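Local coordinates for prolyl-4 hydroxylase (PDB 2V4A), which probably hydroxylates peptidyl proline at C4, using iron(II), 2-oxoglutarate and molecular oxygen, as in other prolyl 4-hydroxylases of the 2-oxoglutarate-dependent oxygenase superfamily, at residues E107-L112 with W218-W223; R141-L146 with K222-A227. All coordinates share one frame; numbering follows the deposited sequence.

Interaction 1. Residues E107-L112 with W218-W223; sequences EGLQVL and WSATKW
Lys222 reaches to the adjacent strand and hydrogen-bonds the backbone of Glu107. Its chain leaves with CG anti to the backbone N (chi1 173°) and then folds at chi2 and chi3, which carries NZ to 2.7 Å from Glu107 O; the ammonium nitrogen lies 26° out of the carbonyl plane. On the other face, the Glu107 carboxylate passes beside Trp223, with Glu107 CD 3.7 Å from Trp223 CB, and its OE2 bonds His225 and Arg141. The Trp223 indole also receives Gln110 at its rim: Gln110 NE2 comes within 3.8 Å of Trp223 CH2, amide and ring at right angles. Gln110 runs alongside Thr221, and a water ties the pair together, donating to Gln110 OE1 and accepting from Thr221 OG1 and Ser219 OG. On the face shared with Val111 and Lys222, Leu109 CD2 packs on Ala220 CB. At the far end, Val111 CG1 meets the edge of the Trp218 ring at CE3, 4.0 Å away.

The antiparallel ladder is regular from Gln110 to Leu112, where Gln110 pairs with Thr221 and Leu112 with Ser219. Near Gly108 a second water takes over: it accepts from Trp223 N and makes a long bond to Thr221 O. A methionine in place of Lys222 would probably leave Glu107 O without this donor and Glu92, on helix 86-99, without its salt-bridge mate. In this core of the double-stranded beta-helix fold, the buried ammonium is thus held by a carbonyl and a carboxylate together, surroundings likely to stabilise its positive charge, and waters bridge polar atoms of the two strands.

Interaction 2. Residues R141-L146 with K222-A227; sequences RVVTML and KWIHVA
Val142 N and Val143 N both bond to Ile224 O, the first at 2.9 Å and the second at 3.3 Å, which makes a classic beta bulge. Val143 O takes Ile224 N in return, and beyond it Met145 and Lys222 pair through two bonds, that of Lys222 N to Met145 O nearly straight at 174°.

Arg141 lays its guanidinium flat on the indole of Trp223. The planes are only 9° apart, Arg141 CZ sits 3.7 Å from the centroid of the five-membered ring of Trp223, and Arg141 NH2 reaches Trp223 CE3 at 3.4 Å, a nearly parallel cation-pi stack over the ring face. An extended chain from CG to NE spans the distance, and on the way Arg141 CG passes over the face of His225, 3.9 Å from the centroid of that ring, as a CH-pi contact. The NE of Arg141 and NE2 of His225 both turn to the carboxylate of Glu107, which fixes the stacked group from the side. At the indole edge, a water accepts from Trp223 NE1 at 2.8 Å and also bonds Thr144 OG1, whose side chain runs alongside the tryptophan.

Apolar packing fills in around the ladder. Val142 CB rests on Val226 CG1 at 3.7 Å, and Val143 CG1 approaches Ile224 CD1. The selenomethionine Met145 shares a face with Val143, Lys222 and Ile224; its bent chain packs on Val95, Val98 and Thr99 of helix 86-99, and Ile224 also touches Val95. On its other flank strand 141-148 pairs with strand 189-193, so the contact lies between that strand and strand 106-113, with the helix beneath.

Interactions 1 and 2 lie on opposite edges of strand 218-225, which runs between strands 106-113 and 141-148 in the major antiparallel sheet; their centres are about 11 Å apart. Lys222 and Trp223 belong to both. Glu107 of interaction 1 has its OE2 2.9 Å from Arg141 NE, a salt bridge, and 2.5 Å from His225 NE2, a probable hydrogen bond, so one carboxylate joins all three strands. Further along, Thr221 CG2 packs on Thr144 CG2 at 3.8 Å. A sulfate, probably from the crystallisation liquor, lies about 5 Å from the Trp218 side chain, at the end of interaction 1 away from this charged cluster; such ions often mark pockets, but it identifies no substrate site.

Interaction 1. Residues E107-L112 with W218-W223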
ATOM      1  N   GLU A 107      -1.878  -3.451  11.806  1.00 19.98           N
ATOM      2  CA  GLU A 107      -0.532  -4.058  11.912  1.00 22.54           C
ATOM      3  C   GLU A 107       0.593  -2.988  11.891  1.00 23.01           C
ATOM      4  O   GLU A 107       0.302  -1.779  11.836  1.00 22.46           O
ATOM      5  CB  GLU A 107      -0.344  -5.068  10.782  1.00 22.61           C
ATOM      6  CG  GLU A 107      -1.453  -6.111  10.774  1.00 25.40           C
ATOM      7  CD  GLU A 107      -1.176  -7.301   9.858  1.00 28.06           C
ATOM      8  OE1 GLU A 107      -0.074  -7.369   9.258  1.00 29.23           O
ATOM      9  OE2 GLU A 107      -2.082  -8.160   9.737  1.00 27.41           O
ATOM     10  N   GLY A 108       1.862  -3.423  11.955  1.00 22.71           N
ATOM     11  CA  GLY A 108       3.007  -2.539  11.736  1.00 22.76           C
ATOM     12  C   GLY A 108       3.207  -2.340  10.224  1.00 23.69           C
ATOM     13  O   GLY A 108       2.265  -2.469   9.442  1.00 26.03           O
ATOM     14  N   LEU A 109       4.428  -2.097   9.807  1.00 22.70           N
ATOM     15  CA  LEU A 109       4.697  -1.693   8.411  1.00 22.69           C
ATOM     16  C   LEU A 109       5.746  -2.604   7.799  1.00 22.39           C
ATOM     17  O   LEU A 109       6.814  -2.761   8.377  1.00 22.94           O
ATOM     18  CB  LEU A 109       5.203  -0.231   8.383  1.00 21.08           C
ATOM     19  CG  LEU A 109       5.301   0.406   6.967  1.00 21.94           C
ATOM     20  CD1 LEU A 109       3.925   0.771   6.450  1.00 21.53           C
ATOM     21  CD2 LEU A 109       6.141   1.668   6.965  1.00 22.65           C
ATOM     22  N   GLN A 110       5.415  -3.187   6.638  1.00 22.66           N
ATOM     23  CA  GLN A 110       6.294  -4.040   5.870  1.00 24.16           C
ATOM     24  C   GLN A 110       6.941  -3.173   4.784  1.00 24.09           C
ATOM     25  O   GLN A 110       6.228  -2.430   4.103  1.00 23.93           O
ATOM     26  CB  GLN A 110       5.479  -5.160   5.250  1.00 24.88           C
ATOM     27  CG  GLN A 110       6.324  -6.064   4.314  1.00 27.00           C
ATOM     28  CD  GLN A 110       5.450  -6.865   3.406  1.00 29.63           C
ATOM     29  OE1 GLN A 110       4.967  -6.377   2.384  1.00 33.01           O
ATOM     30  NE2 GLN A 110       5.197  -8.089   3.794  1.00 29.66           N
ATOM     31  N   VAL A 111       8.277  -3.192   4.671  1.00 22.77           N
ATOM     32  CA  VAL A 111       8.920  -2.446   3.620  1.00 20.71           C
ATOM     33  C   VAL A 111       9.549  -3.511   2.696  1.00 22.17           C
ATOM     34  O   VAL A 111      10.245  -4.429   3.205  1.00 21.39           O
ATOM     35  CB  VAL A 111      10.043  -1.463   4.137  1.00 20.65           C
ATOM     36  CG1 VAL A 111      10.732  -0.800   2.950  1.00 20.87           C
ATOM     37  CG2 VAL A 111       9.520  -0.349   5.095  1.00 20.53           C
ATOM     38  N   LEU A 112       9.336  -3.380   1.375  1.00 21.26           N
ATOM     39  CA  LEU A 112       9.959  -4.269   0.386  1.00 22.29           C
ATOM     40  C   LEU A 112      10.798  -3.522  -0.637  1.00 21.70           C
ATOM     41  O   LEU A 112      10.462  -2.391  -0.997  1.00 21.38           O
ATOM     42  CB  LEU A 112       8.890  -5.104  -0.347  1.00 22.28           C
ATOM     43  CG  LEU A 112       8.133  -6.145   0.496  1.00 24.15           C
ATOM     44  CD1 LEU A 112       7.001  -6.755  -0.317  1.00 27.05           C
ATOM     45  CD2 LEU A 112       9.103  -7.238   0.988  1.00 27.27           C
ATOM     46  N   TRP A 218      10.713   0.393  -4.390  1.00 25.32           N
ATOM     47  CA  TRP A 218      10.621   0.206  -2.944  1.00 25.19           C
ATOM     48  C   TRP A 218       9.180   0.488  -2.574  1.00 25.21           C
ATOM     49  O   TRP A 218       8.608   1.479  -3.055  1.00 25.32           O
ATOM     50  CB  TRP A 218      11.471   1.221  -2.169  1.00 26.02           C
ATOM     51  CG  TRP A 218      12.970   1.018  -2.183  1.00 26.68           C
ATOM     52  CD1 TRP A 218      13.836   1.295  -3.210  1.00 28.47           C
ATOM     53  CD2 TRP A 218      13.761   0.561  -1.095  1.00 28.03           C
ATOM     54  NE1 TRP A 218      15.140   1.023  -2.822  1.00 27.32           N
ATOM     55  CE2 TRP A 218      15.111   0.541  -1.531  1.00 26.74           C
ATOM     56  CE3 TRP A 218      13.457   0.123   0.210  1.00 26.40           C
ATOM     57  CZ2 TRP A 218      16.144   0.150  -0.705  1.00 28.43           C
ATOM     58  CZ3 TRP A 218      14.507  -0.287   1.029  1.00 28.56           C
ATOM     59  CH2 TRP A 218      15.816  -0.275   0.584  1.00 26.25           C
ATOM     60  N   SER A 219       8.605  -0.313  -1.669  1.00 25.09           N
ATOM     61  CA  SER A 219       7.181  -0.106  -1.276  1.00 25.16           C
ATOM     62  C   SER A 219       7.039  -0.394   0.219  1.00 24.20           C
ATOM     63  O   SER A 219       7.916  -1.041   0.813  1.00 24.96           O
ATOM     64  CB  SER A 219       6.251  -1.022  -2.083  1.00 25.69           C
ATOM     65  OG  SER A 219       6.421  -2.388  -1.682  1.00 29.94           O
ATOM     66  N   ALA A 220       5.998   0.164   0.817  1.00 24.66           N
ATOM     67  CA  ALA A 220       5.630  -0.081   2.203  1.00 24.65           C
ATOM     68  C   ALA A 220       4.143  -0.459   2.241  1.00 26.91           C
ATOM     69  O   ALA A 220       3.268   0.196   1.599  1.00 26.64           O
ATOM     70  CB  ALA A 220       5.934   1.172   3.066  1.00 24.45           C
ATOM     71  N   THR A 221       3.845  -1.521   2.984  1.00 25.91           N
ATOM     72  CA  THR A 221       2.515  -2.069   3.015  1.00 27.01           C
ATOM     73  C   THR A 221       1.994  -2.129   4.455  1.00 25.40           C
ATOM     74  O   THR A 221       2.698  -2.593   5.319  1.00 25.09           O
ATOM     75  CB  THR A 221       2.479  -3.504   2.406  1.00 27.23           C
ATOM     76  OG1 THR A 221       3.026  -3.486   1.075  1.00 29.40           O
ATOM     77  CG2 THR A 221       1.006  -3.981   2.321  1.00 27.33           C
ATOM     78  N   LYS A 222       0.814  -1.560   4.677  1.00 24.77           N
ATOM     79  CA  LYS A 222       0.074  -1.528   5.934  1.00 25.28           C
ATOM     80  C   LYS A 222      -1.195  -2.353   5.826  1.00 25.15           C
ATOM     81  O   LYS A 222      -2.057  -2.047   4.994  1.00 26.08           O
ATOM     82  CB  LYS A 222      -0.346  -0.078   6.227  1.00 25.44           C
ATOM     83  CG  LYS A 222      -1.304   0.100   7.449  1.00 25.81           C
ATOM     84  CD  LYS A 222      -0.705  -0.311   8.791  1.00 27.28           C
ATOM     85  CE  LYS A 222       0.472   0.612   9.143  1.00 27.18           C
ATOM     86  NZ  LYS A 222       0.752   0.542  10.580  1.00 25.92           N
ATOM     87  N   TRP A 223      -1.347  -3.343   6.688  1.00 24.55           N
ATOM     88  CA  TRP A 223      -2.605  -4.092   6.762  1.00 24.08           C
ATOM     89  C   TRP A 223      -3.351  -3.714   8.044  1.00 24.04           C
ATOM     90  O   TRP A 223      -2.728  -3.479   9.103  1.00 22.38           O
ATOM     91  CB  TRP A 223      -2.338  -5.586   6.786  1.00 25.90           C
ATOM     92  CG  TRP A 223      -1.986  -6.114   5.456  1.00 27.01           C
ATOM     93  CD1 TRP A 223      -2.825  -6.322   4.420  1.00 27.84           C
ATOM     94  CD2 TRP A 223      -0.692  -6.478   5.012  1.00 28.90           C
ATOM     95  NE1 TRP A 223      -2.147  -6.836   3.350  1.00 26.40           N
ATOM     96  CE2 TRP A 223      -0.826  -6.938   3.685  1.00 27.46           C
ATOM     97  CE3 TRP A 223       0.582  -6.502   5.624  1.00 28.27           C
ATOM     98  CZ2 TRP A 223       0.257  -7.403   2.939  1.00 29.30           C
ATOM     99  CZ3 TRP A 223       1.668  -6.948   4.874  1.00 29.98           C
ATOM    100  CH2 TRP A 223       1.495  -7.397   3.547  1.00 29.57           C
TER
HETATM  101  O   HOH W   1       1.251  -4.093   7.836  1.00 22.61           O
HETATM  102  O   HOH W   2       5.632  -3.496   1.083  1.00 21.65           O

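Interaction 2. Residues R141-L146 with K222-A227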
ATOM      1  N   ARG A 141      -8.098  -9.438   8.238  1.00 21.99           N
ATOM      2  CA  ARG A 141      -7.659  -8.235   7.488  1.00 22.21           C
ATOM      3  C   ARG A 141      -8.793  -7.695   6.596  1.00 22.50           C
ATOM      4  O   ARG A 141      -9.533  -8.483   5.999  1.00 23.70           O
ATOM      5  CB  ARG A 141      -6.460  -8.553   6.624  1.00 22.61           C
ATOM      6  CG  ARG A 141      -5.165  -8.653   7.394  1.00 26.07           C
ATOM      7  CD  ARG A 141      -4.100  -9.262   6.486  1.00 27.81           C
ATOM      8  NE  ARG A 141      -2.764  -9.126   7.041  1.00 29.81           N
ATOM      9  CZ  ARG A 141      -1.663  -9.575   6.434  1.00 32.69           C
ATOM     10  NH1 ARG A 141      -1.762 -10.198   5.257  1.00 30.39           N
ATOM     11  NH2 ARG A 141      -0.463  -9.408   7.004  1.00 29.48           N
ATOM     12  N   VAL A 142      -8.956  -6.365   6.558  1.00 21.90           N
ATOM     13  CA  VAL A 142     -10.073  -5.730   5.868  1.00 20.47           C
ATOM     14  C   VAL A 142      -9.557  -4.703   4.859  1.00 19.32           C
ATOM     15  O   VAL A 142     -10.158  -4.530   3.799  1.00 18.71           O
ATOM     16  CB  VAL A 142     -11.111  -5.106   6.837  1.00 20.51           C
ATOM     17  CG1 VAL A 142     -10.505  -4.052   7.716  1.00 22.95           C
ATOM     18  CG2 VAL A 142     -12.331  -4.536   6.095  1.00 23.78           C
ATOM     19  N   VAL A 143      -8.449  -4.039   5.166  1.00 19.26           N
ATOM     20  CA  VAL A 143      -7.949  -3.019   4.225  1.00 20.72           C
ATOM     21  C   VAL A 143      -6.450  -3.150   4.122  1.00 20.20           C
ATOM     22  O   VAL A 143      -5.762  -3.304   5.140  1.00 21.55           O
ATOM     23  CB  VAL A 143      -8.234  -1.571   4.737  1.00 20.91           C
ATOM     24  CG1 VAL A 143      -7.537  -0.513   3.843  1.00 19.82           C
ATOM     25  CG2 VAL A 143      -9.746  -1.305   4.784  1.00 22.42           C
ATOM     26  N   THR A 144      -5.965  -3.034   2.897  1.00 21.40           N
ATOM     27  CA  THR A 144      -4.575  -2.925   2.583  1.00 22.49           C
ATOM     28  C   THR A 144      -4.262  -1.537   2.076  1.00 22.54           C
ATOM     29  O   THR A 144      -4.974  -0.998   1.233  1.00 20.61           O
ATOM     30  CB  THR A 144      -4.174  -3.931   1.476  1.00 23.16           C
ATOM     31  OG1 THR A 144      -4.624  -5.238   1.834  1.00 25.30           O
ATOM     32  CG2 THR A 144      -2.631  -3.964   1.283  1.00 24.37           C
HETATM   33  N   MSE A 145      -3.150  -0.982   2.578  1.00 22.53           N
HETATM   34  CA  MSE A 145      -2.606   0.282   2.086  1.00 23.12           C
HETATM   35  C   MSE A 145      -1.224   0.017   1.576  1.00 23.02           C
HETATM   36  O   MSE A 145      -0.350  -0.418   2.335  1.00 23.44           O
HETATM   37  CB  MSE A 145      -2.523   1.297   3.221  1.00 23.10           C
HETATM   38  CG  MSE A 145      -1.979   2.674   2.813  1.00 28.54           C
HETATM   39 SE   MSE A 145      -3.233   3.905   2.097  1.00 40.19          SE
HETATM   40  CE  MSE A 145      -4.620   3.939   3.471  1.00 24.43           C
ATOM     41  N   LEU A 146      -0.985   0.330   0.311  1.00 23.41           N
ATOM     42  CA  LEU A 146       0.307   0.064  -0.278  1.00 24.84           C
ATOM     43  C   LEU A 146       0.883   1.420  -0.700  1.00 24.53           C
ATOM     44  O   LEU A 146       0.250   2.127  -1.469  1.00 24.64           O
ATOM     45  CB  LEU A 146       0.075  -0.826  -1.494  1.00 25.79           C
ATOM     46  CG  LEU A 146       1.093  -1.820  -1.961  1.00 31.89           C
ATOM     47  CD1 LEU A 146       0.334  -2.805  -2.849  1.00 36.70           C
ATOM     48  CD2 LEU A 146       2.132  -0.962  -2.763  1.00 35.55           C
ATOM     49  N   LYS A 222       0.814  -1.560   4.677  1.00 24.77           N
ATOM     50  CA  LYS A 222       0.074  -1.528   5.934  1.00 25.28           C
ATOM     51  C   LYS A 222      -1.195  -2.353   5.826  1.00 25.15           C
ATOM     52  O   LYS A 222      -2.057  -2.047   4.994  1.00 26.08           O
ATOM     53  CB  LYS A 222      -0.346  -0.078   6.227  1.00 25.44           C
ATOM     54  CG  LYS A 222      -1.304   0.100   7.449  1.00 25.81           C
ATOM     55  CD  LYS A 222      -0.705  -0.311   8.791  1.00 27.28           C
ATOM     56  CE  LYS A 222       0.472   0.612   9.143  1.00 27.18           C
ATOM     57  NZ  LYS A 222       0.752   0.542  10.580  1.00 25.92           N
ATOM     58  N   TRP A 223      -1.347  -3.343   6.688  1.00 24.55           N
ATOM     59  CA  TRP A 223      -2.605  -4.092   6.762  1.00 24.08           C
ATOM     60  C   TRP A 223      -3.351  -3.714   8.044  1.00 24.04           C
ATOM     61  O   TRP A 223      -2.728  -3.479   9.103  1.00 22.38           O
ATOM     62  CB  TRP A 223      -2.338  -5.586   6.786  1.00 25.90           C
ATOM     63  CG  TRP A 223      -1.986  -6.114   5.456  1.00 27.01           C
ATOM     64  CD1 TRP A 223      -2.825  -6.322   4.420  1.00 27.84           C
ATOM     65  CD2 TRP A 223      -0.692  -6.478   5.012  1.00 28.90           C
ATOM     66  NE1 TRP A 223      -2.147  -6.836   3.350  1.00 26.40           N
ATOM     67  CE2 TRP A 223      -0.826  -6.938   3.685  1.00 27.46           C
ATOM     68  CE3 TRP A 223       0.582  -6.502   5.624  1.00 28.27           C
ATOM     69  CZ2 TRP A 223       0.257  -7.403   2.939  1.00 29.30           C
ATOM     70  CZ3 TRP A 223       1.668  -6.948   4.874  1.00 29.98           C
ATOM     71  CH2 TRP A 223       1.495  -7.397   3.547  1.00 29.57           C
ATOM     72  N   ILE A 224      -4.671  -3.664   7.921  1.00 22.74           N
ATOM     73  CA  ILE A 224      -5.548  -3.204   8.983  1.00 22.73           C
ATOM     74  C   ILE A 224      -6.672  -4.215   9.137  1.00 23.28           C
ATOM     75  O   ILE A 224      -7.204  -4.705   8.122  1.00 22.64           O
ATOM     76  CB  ILE A 224      -6.166  -1.845   8.578  1.00 23.94           C
ATOM     77  CG1 ILE A 224      -5.056  -0.814   8.332  1.00 22.97           C
ATOM     78  CG2 ILE A 224      -7.224  -1.364   9.645  1.00 20.97           C
ATOM     79  CD1 ILE A 224      -5.612   0.400   7.612  1.00 24.56           C
ATOM     80  N   HIS A 225      -7.057  -4.518  10.389  1.00 23.81           N
ATOM     81  CA  HIS A 225      -8.019  -5.553  10.679  1.00 24.38           C
ATOM     82  C   HIS A 225      -9.396  -5.016  11.043  1.00 25.19           C
ATOM     83  O   HIS A 225      -9.531  -3.847  11.356  1.00 24.84           O
ATOM     84  CB  HIS A 225      -7.511  -6.427  11.856  1.00 24.60           C
ATOM     85  CG  HIS A 225      -6.291  -7.226  11.514  1.00 24.94           C
ATOM     86  ND1 HIS A 225      -6.294  -8.600  11.397  1.00 27.06           N
ATOM     87  CD2 HIS A 225      -5.028  -6.829  11.232  1.00 25.12           C
ATOM     88  CE1 HIS A 225      -5.081  -9.019  11.073  1.00 26.24           C
ATOM     89  NE2 HIS A 225      -4.291  -7.966  10.981  1.00 25.31           N
ATOM     90  N   VAL A 226     -10.387  -5.907  11.075  1.00 27.07           N
ATOM     91  CA  VAL A 226     -11.781  -5.524  11.422  1.00 27.86           C
ATOM     92  C   VAL A 226     -11.937  -5.179  12.915  1.00 28.68           C
ATOM     93  O   VAL A 226     -12.857  -4.457  13.298  1.00 27.96           O
ATOM     94  CB  VAL A 226     -12.798  -6.636  11.047  1.00 28.62           C
ATOM     95  CG1 VAL A 226     -12.768  -6.919   9.563  1.00 27.58           C
ATOM     96  CG2 VAL A 226     -12.518  -7.942  11.858  1.00 28.31           C
ATOM     97  N   ALA A 227     -11.030  -5.704  13.748  1.00 28.99           N
ATOM     98  CA  ALA A 227     -11.082  -5.502  15.195  1.00 29.48           C
ATOM     99  C   ALA A 227      -9.705  -5.191  15.790  1.00 29.71           C
ATOM    100  O   ALA A 227      -8.690  -5.416  15.143  1.00 28.72           O
ATOM    101  CB  ALA A 227     -11.713  -6.731  15.898  1.00 29.75           C
TER
HETATM  102  O   HOH W   3      -3.193  -7.602   0.900  1.00 37.96           O